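Local coordinates for glucose-6-phosphate dehydrogenase (Trypanosoma cruzi, PDB 5AQ1), which catalyses the NADP-dependent oxidation of glucose 6-phosphate, the first step of the oxidative pentose phosphate pathway, at residues L56-M61 against R97-G102; E395-A400 against A405-L410. One frame throughout, in Å; residues are numbered along the deposited sequence.

Contact 1. Residues L56-M61 against R97-G102; sequences LYCNGM and RGCHVG
The guanidinium of Arg97 lies with one face over CB of Cys58, which sits above the centre of the group. Arg97 CZ and Cys58 CB are 4.2 Å apart. Asn59 meets the same guanidinium obliquely. Its amide plane is turned 57° from the guanidinium plane, and the two side chains cross at about a right angle. Arg97 NE gives a weak hydrogen bond to Asn59 OD1, 3.4 Å long and well bent. The Arg97 chain bends at its third torsion (chi3 -90°), which turns the guanidinium face toward Cys58 CB. Arg97 is poorly ordered, so its contacts are less certain than the disulfide. Arg97 NH2 also makes a weak hydrogen bond to OE1 of Gln55, on helix 43-58 one turn before Asn59.

The firm link is covalent. Cys58 SG and Cys99 SG are joined at 2.0 Å, and the disulfide torsion is -81°. Cys58 CB, which lies over the Arg97 guanidinium, is also the carbon that carries the disulfide sulfur. The CA atoms of Cys58 and Cys99 are 5.8 Å apart.

Just past Cys58 the helix ends in a Schellman motif. Met61 N bonds to Leu56 O, and Gly60 N to Tyr57 O, with Gly60 at positive phi as the C-prime residue. The contact is thus a surface disulfide in the NAD-binding domain. It ties the C-terminal end of helix 43-58 to the loop leading into helix 101-105.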
loop_
_atom_site.group_PDB
_atom_site.type_symbol
_atom_site.label_atom_id
_atom_site.label_comp_id
_atom_site.label_asym_id
_atom_site.label_seq_id
_atom_site.Cartn_x
_atom_site.Cartn_y
_atom_site.Cartn_z
ATOM N N LEU B 56 -35.787 28.107 2.375
ATOM C CA LEU B 56 -36.305 26.886 2.989
ATOM C C LEU B 56 -37.824 26.813 2.889
ATOM O O LEU B 56 -38.378 25.739 2.662
ATOM C CB LEU B 56 -35.869 26.776 4.455
ATOM C CG LEU B 56 -34.390 26.495 4.725
ATOM C CD1 LEU B 56 -34.150 26.439 6.226
ATOM C CD2 LEU B 56 -33.931 25.205 4.060
ATOM N N TYR B 57 -38.495 27.950 3.061
ATOM C CA TYR B 57 -39.944 28.014 2.900
ATOM C C TYR B 57 -40.333 27.634 1.475
ATOM O O TYR B 57 -41.199 26.788 1.273
ATOM C CB TYR B 57 -40.464 29.415 3.232
ATOM C CG TYR B 57 -41.975 29.532 3.235
ATOM C CD1 TYR B 57 -42.725 29.049 4.305
ATOM C CD2 TYR B 57 -42.655 30.140 2.175
ATOM C CE1 TYR B 57 -44.107 29.155 4.320
ATOM C CE2 TYR B 57 -44.039 30.254 2.181
ATOM C CZ TYR B 57 -44.761 29.760 3.255
ATOM O OH TYR B 57 -46.134 29.865 3.277
ATOM N N CYS B 58 -39.669 28.248 0.497
ATOM C CA CYS B 58 -39.977 28.034 -0.919
ATOM C C CYS B 58 -39.748 26.606 -1.407
ATOM O O CYS B 58 -40.419 26.156 -2.335
ATOM C CB CYS B 58 -39.162 28.987 -1.790
ATOM S SG CYS B 58 -39.640 30.723 -1.654
ATOM N N ASN B 59 -38.799 25.902 -0.796
ATOM C CA ASN B 59 -38.502 24.523 -1.178
ATOM C C ASN B 59 -39.323 23.496 -0.401
ATOM O O ASN B 59 -39.053 22.300 -0.484
ATOM C CB ASN B 59 -37.007 24.234 -1.002
ATOM C CG ASN B 59 -36.126 25.144 -1.849
ATOM O OD1 ASN B 59 -36.574 25.729 -2.835
ATOM N ND2 ASN B 59 -34.861 25.262 -1.462
ATOM N N GLY B 60 -40.323 23.959 0.348
ATOM C CA GLY B 60 -41.167 23.075 1.149
ATOM C C GLY B 60 -40.424 22.415 2.296
ATOM O O GLY B 60 -40.792 21.329 2.736
ATOM N N MET B 61 -39.381 23.077 2.785
ATOM C CA MET B 61 -38.531 22.521 3.831
ATOM C C MET B 61 -38.959 22.993 5.218
ATOM O O MET B 61 -38.587 22.386 6.216
ATOM C CB MET B 61 -37.074 22.908 3.582
ATOM C CG MET B 61 -36.111 21.741 3.691
ATOM S SD MET B 61 -35.781 20.985 2.092
ATOM C CE MET B 61 -34.408 21.995 1.561
ATOM N N ARG B 97 -38.224 30.727 -9.397
ATOM C CA ARG B 97 -39.405 29.943 -9.024
ATOM C C ARG B 97 -40.611 30.861 -8.881
ATOM O O ARG B 97 -40.445 32.054 -8.657
ATOM C CB ARG B 97 -39.149 29.234 -7.704
ATOM C CG ARG B 97 -38.197 28.059 -7.840
ATOM C CD ARG B 97 -38.043 27.250 -6.548
ATOM N NE ARG B 97 -36.984 27.634 -5.579
ATOM C CZ ARG B 97 -36.628 28.857 -5.159
ATOM N NH1 ARG B 97 -37.189 29.969 -5.594
ATOM N NH2 ARG B 97 -35.645 28.967 -4.265
ATOM N N GLY B 98 -41.819 30.315 -9.010
ATOM C CA GLY B 98 -43.038 31.064 -8.683
ATOM C C GLY B 98 -43.384 30.943 -7.208
ATOM O O GLY B 98 -44.497 30.550 -6.857
ATOM N N CYS B 99 -42.424 31.279 -6.344
ATOM C CA CYS B 99 -42.634 31.247 -4.898
ATOM C C CYS B 99 -43.046 32.637 -4.447
ATOM O O CYS B 99 -42.328 33.608 -4.695
ATOM C CB CYS B 99 -41.366 30.817 -4.155
ATOM S SG CYS B 99 -41.552 30.784 -2.354
ATOM N N HIS B 100 -44.197 32.729 -3.784
ATOM C CA HIS B 100 -44.754 34.018 -3.390
ATOM C C HIS B 100 -44.064 34.552 -2.138
ATOM O O HIS B 100 -43.916 33.839 -1.142
ATOM C CB HIS B 100 -46.267 33.904 -3.172
ATOM C CG HIS B 100 -46.965 35.224 -3.029
ATOM N ND1 HIS B 100 -46.622 36.335 -3.771
ATOM C CD2 HIS B 100 -48.004 35.600 -2.247
ATOM C CE1 HIS B 100 -47.409 37.343 -3.440
ATOM N NE2 HIS B 100 -48.258 36.923 -2.519
ATOM N N VAL B 101 -43.647 35.814 -2.205
ATOM C CA VAL B 101 -42.907 36.466 -1.125
ATOM C C VAL B 101 -43.837 36.826 0.030
ATOM O O VAL B 101 -43.474 36.659 1.192
ATOM C CB VAL B 101 -42.192 37.746 -1.623
ATOM C CG1 VAL B 101 -41.445 38.434 -0.485
ATOM C CG2 VAL B 101 -41.234 37.418 -2.758
ATOM N N GLY B 102 -45.027 37.327 -0.295
ATOM C CA GLY B 102 -46.012 37.722 0.711
ATOM C C GLY B 102 -46.412 36.601 1.656
ATOM O O GLY B 102 -46.604 36.834 2.850
#

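Contact 2. Residues E395-A400 against A405-L410; sequences ELVIRA and AMYLKL
Val397 packs over one face of the Tyr407 ring, and this pair is the apolar centre on its side of the sheet. Val397 CB is 3.7 Å from the ring centroid, a CH-pi contact offset toward the rim. Val397 CG1 reaches the phenol end, 3.4 Å from Tyr407 CZ. Tyr407 CG stands between its own backbone N and carbonyl carbon (chi1 56°), which lays the ring alongside Val397. On the other side of the sheet Ile398 and Met406 run side by side, with Ile398 CG1 4.0 Å from Met406 SD. Leu396 CD1 also touches Met406 CG, at 4.1 Å, while Met217 of helix 216-219 packs on both Ile398 and Met406 and Leu426 of the second subunit packs on Met406.

The backbones pair through six hydrogen bonds. Glu395-Lys409, Val397-Tyr407 and Arg399-Ala405 are the hydrogen-bonded pairs. Val397 N to Tyr407 O is 2.8 Å and nearly straight.

Polar groups lie at both ends of the Val397 and Tyr407 face. The Arg399 guanidinium has one face over Ala405 CB. It meets the Tyr407 ring obliquely, its plane 49° from the ring. Its NE and NH2 bond to the carbonyl oxygens of Pro402 and Ser403 in the turn. At the other end Glu395 and Lys409 lie side by side. Their salt bridge, OE1 to NZ, is long at 3.8 Å. Glu395 OE2 is hydrogen-bonded to Tyr506 and Gln379, and OE1 forms a salt bridge with Arg377.

The contact is an antiparallel beta hairpin, flanked by strands 373-380 and 421-429, within the large mixed sheet of the C-terminal domain of glucose-6-phosphate dehydrogenase.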
loop_
_atom_site.group_PDB
_atom_site.type_symbol
_atom_site.label_atom_id
_atom_site.label_comp_id
_atom_site.label_asym_id
_atom_site.label_seq_id
_atom_site.Cartn_x
_atom_site.Cartn_y
_atom_site.Cartn_z
ATOM N N GLU B 395 -2.431 16.604 -8.740
ATOM C CA GLU B 395 -3.051 17.442 -7.730
ATOM C C GLU B 395 -4.564 17.320 -7.814
ATOM O O GLU B 395 -5.143 17.497 -8.883
ATOM C CB GLU B 395 -2.620 18.892 -7.937
ATOM C CG GLU B 395 -2.621 19.733 -6.679
ATOM C CD GLU B 395 -2.352 21.194 -6.970
ATOM O OE1 GLU B 395 -3.035 21.765 -7.845
ATOM O OE2 GLU B 395 -1.459 21.778 -6.330
ATOM N N LEU B 396 -5.197 16.973 -6.697
ATOM C CA LEU B 396 -6.644 17.049 -6.597
ATOM C C LEU B 396 -6.993 18.437 -6.078
ATOM O O LEU B 396 -6.495 18.858 -5.034
ATOM C CB LEU B 396 -7.195 15.981 -5.653
ATOM C CG LEU B 396 -8.721 15.938 -5.490
ATOM C CD1 LEU B 396 -9.414 15.628 -6.809
ATOM C CD2 LEU B 396 -9.093 14.918 -4.427
ATOM N N VAL B 397 -7.837 19.143 -6.820
ATOM C CA VAL B 397 -8.244 20.488 -6.453
ATOM C C VAL B 397 -9.743 20.514 -6.187
ATOM O O VAL B 397 -10.534 20.180 -7.068
ATOM C CB VAL B 397 -7.910 21.488 -7.572
ATOM C CG1 VAL B 397 -8.266 22.906 -7.151
ATOM C CG2 VAL B 397 -6.434 21.383 -7.936
ATOM N N ILE B 398 -10.120 20.882 -4.966
ATOM C CA ILE B 398 -11.515 21.134 -4.625
ATOM C C ILE B 398 -11.674 22.636 -4.421
ATOM O O ILE B 398 -11.084 23.200 -3.499
ATOM C CB ILE B 398 -11.933 20.394 -3.341
ATOM C CG1 ILE B 398 -11.825 18.880 -3.538
ATOM C CG2 ILE B 398 -13.356 20.770 -2.939
ATOM C CD1 ILE B 398 -11.666 18.113 -2.244
ATOM N N ARG B 399 -12.442 23.281 -5.297
ATOM C CA ARG B 399 -12.707 24.718 -5.194
ATOM C C ARG B 399 -14.139 24.938 -4.716
ATOM O O ARG B 399 -15.087 24.611 -5.421
ATOM C CB ARG B 399 -12.490 25.413 -6.545
ATOM C CG ARG B 399 -12.561 26.929 -6.459
ATOM C CD ARG B 399 -12.218 27.610 -7.771
ATOM N NE ARG B 399 -13.195 27.309 -8.817
ATOM C CZ ARG B 399 -12.911 26.831 -10.030
ATOM N NH1 ARG B 399 -11.659 26.592 -10.408
ATOM N NH2 ARG B 399 -13.900 26.599 -10.890
ATOM N N ALA B 400 -14.286 25.480 -3.513
ATOM C CA ALA B 400 -15.606 25.704 -2.931
ATOM C C ALA B 400 -16.237 26.988 -3.448
ATOM O O ALA B 400 -17.459 27.076 -3.559
ATOM C CB ALA B 400 -15.516 25.730 -1.414
ATOM N N ALA B 405 -16.149 23.630 -7.987
ATOM C CA ALA B 405 -15.674 22.570 -8.864
ATOM C C ALA B 405 -14.704 21.638 -8.150
ATOM O O ALA B 405 -14.082 22.008 -7.149
ATOM C CB ALA B 405 -15.000 23.172 -10.084
ATOM N N MET B 406 -14.597 20.422 -8.674
ATOM C CA MET B 406 -13.554 19.484 -8.278
ATOM C C MET B 406 -12.847 19.024 -9.550
ATOM O O MET B 406 -13.497 18.646 -10.529
ATOM C CB MET B 406 -14.146 18.285 -7.526
ATOM C CG MET B 406 -13.096 17.325 -6.975
ATOM S SD MET B 406 -13.697 16.154 -5.731
ATOM C CE MET B 406 -14.737 15.101 -6.735
ATOM N N TYR B 407 -11.520 19.085 -9.555
ATOM C CA TYR B 407 -10.756 18.579 -10.692
ATOM C C TYR B 407 -9.423 17.963 -10.287
ATOM O O TYR B 407 -8.835 18.320 -9.261
ATOM C CB TYR B 407 -10.563 19.657 -11.772
ATOM C CG TYR B 407 -9.919 20.952 -11.320
ATOM C CD1 TYR B 407 -10.683 21.990 -10.789
ATOM C CD2 TYR B 407 -8.554 21.157 -11.465
ATOM C CE1 TYR B 407 -10.098 23.186 -10.394
ATOM C CE2 TYR B 407 -7.959 22.346 -11.074
ATOM C CZ TYR B 407 -8.730 23.355 -10.539
ATOM O OH TYR B 407 -8.130 24.532 -10.154
ATOM N N LEU B 408 -8.973 17.018 -11.111
ATOM C CA LEU B 408 -7.745 16.268 -10.879
ATOM C C LEU B 408 -6.721 16.609 -11.961
ATOM O O LEU B 408 -6.899 16.263 -13.131
ATOM C CB LEU B 408 -8.047 14.770 -10.890
ATOM C CG LEU B 408 -6.867 13.818 -10.714
ATOM C CD1 LEU B 408 -6.229 13.996 -9.344
ATOM C CD2 LEU B 408 -7.334 12.386 -10.922
ATOM N N LYS B 409 -5.657 17.297 -11.564
ATOM C CA LYS B 409 -4.606 17.682 -12.492
ATOM C C LYS B 409 -3.656 16.513 -12.685
ATOM O O LYS B 409 -3.155 15.950 -11.712
ATOM C CB LYS B 409 -3.830 18.881 -11.961
ATOM C CG LYS B 409 -4.675 20.127 -11.763
ATOM C CD LYS B 409 -3.892 21.222 -11.058
ATOM C CE LYS B 409 -2.913 21.908 -11.996
ATOM N NZ LYS B 409 -2.129 22.961 -11.291
ATOM N N LEU B 410 -3.411 16.153 -13.942
ATOM C CA LEU B 410 -2.493 15.073 -14.265
ATOM C C LEU B 410 -1.769 15.331 -15.583
ATOM O O LEU B 410 -2.063 16.296 -16.288
ATOM C CB LEU B 410 -3.221 13.719 -14.279
ATOM C CG LEU B 410 -4.670 13.615 -14.759
ATOM C CD1 LEU B 410 -4.835 14.134 -16.169
ATOM C CD2 LEU B 410 -5.147 12.174 -14.681
#

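Contact 1 lies in the NAD-binding domain and contact 2 in the C-terminal domain. Their centres are about 34 Å apart, and their nearest atoms are about 18 Å apart, so they do not touch. They follow one another along the chain. Both meet the second subunit. There, Leu417 of the second subunit packs on Leu56, Asn59 and Met61, while Val230 and Phe231 of that subunit pack on Leu408 and Leu410. Contact 2 does not line the substrate site: the Arg399 side chain is about 11 Å from bound glucose 6-phosphate. Gln401, which follows segment 395-400 directly, belongs to the sugar phosphate pocket.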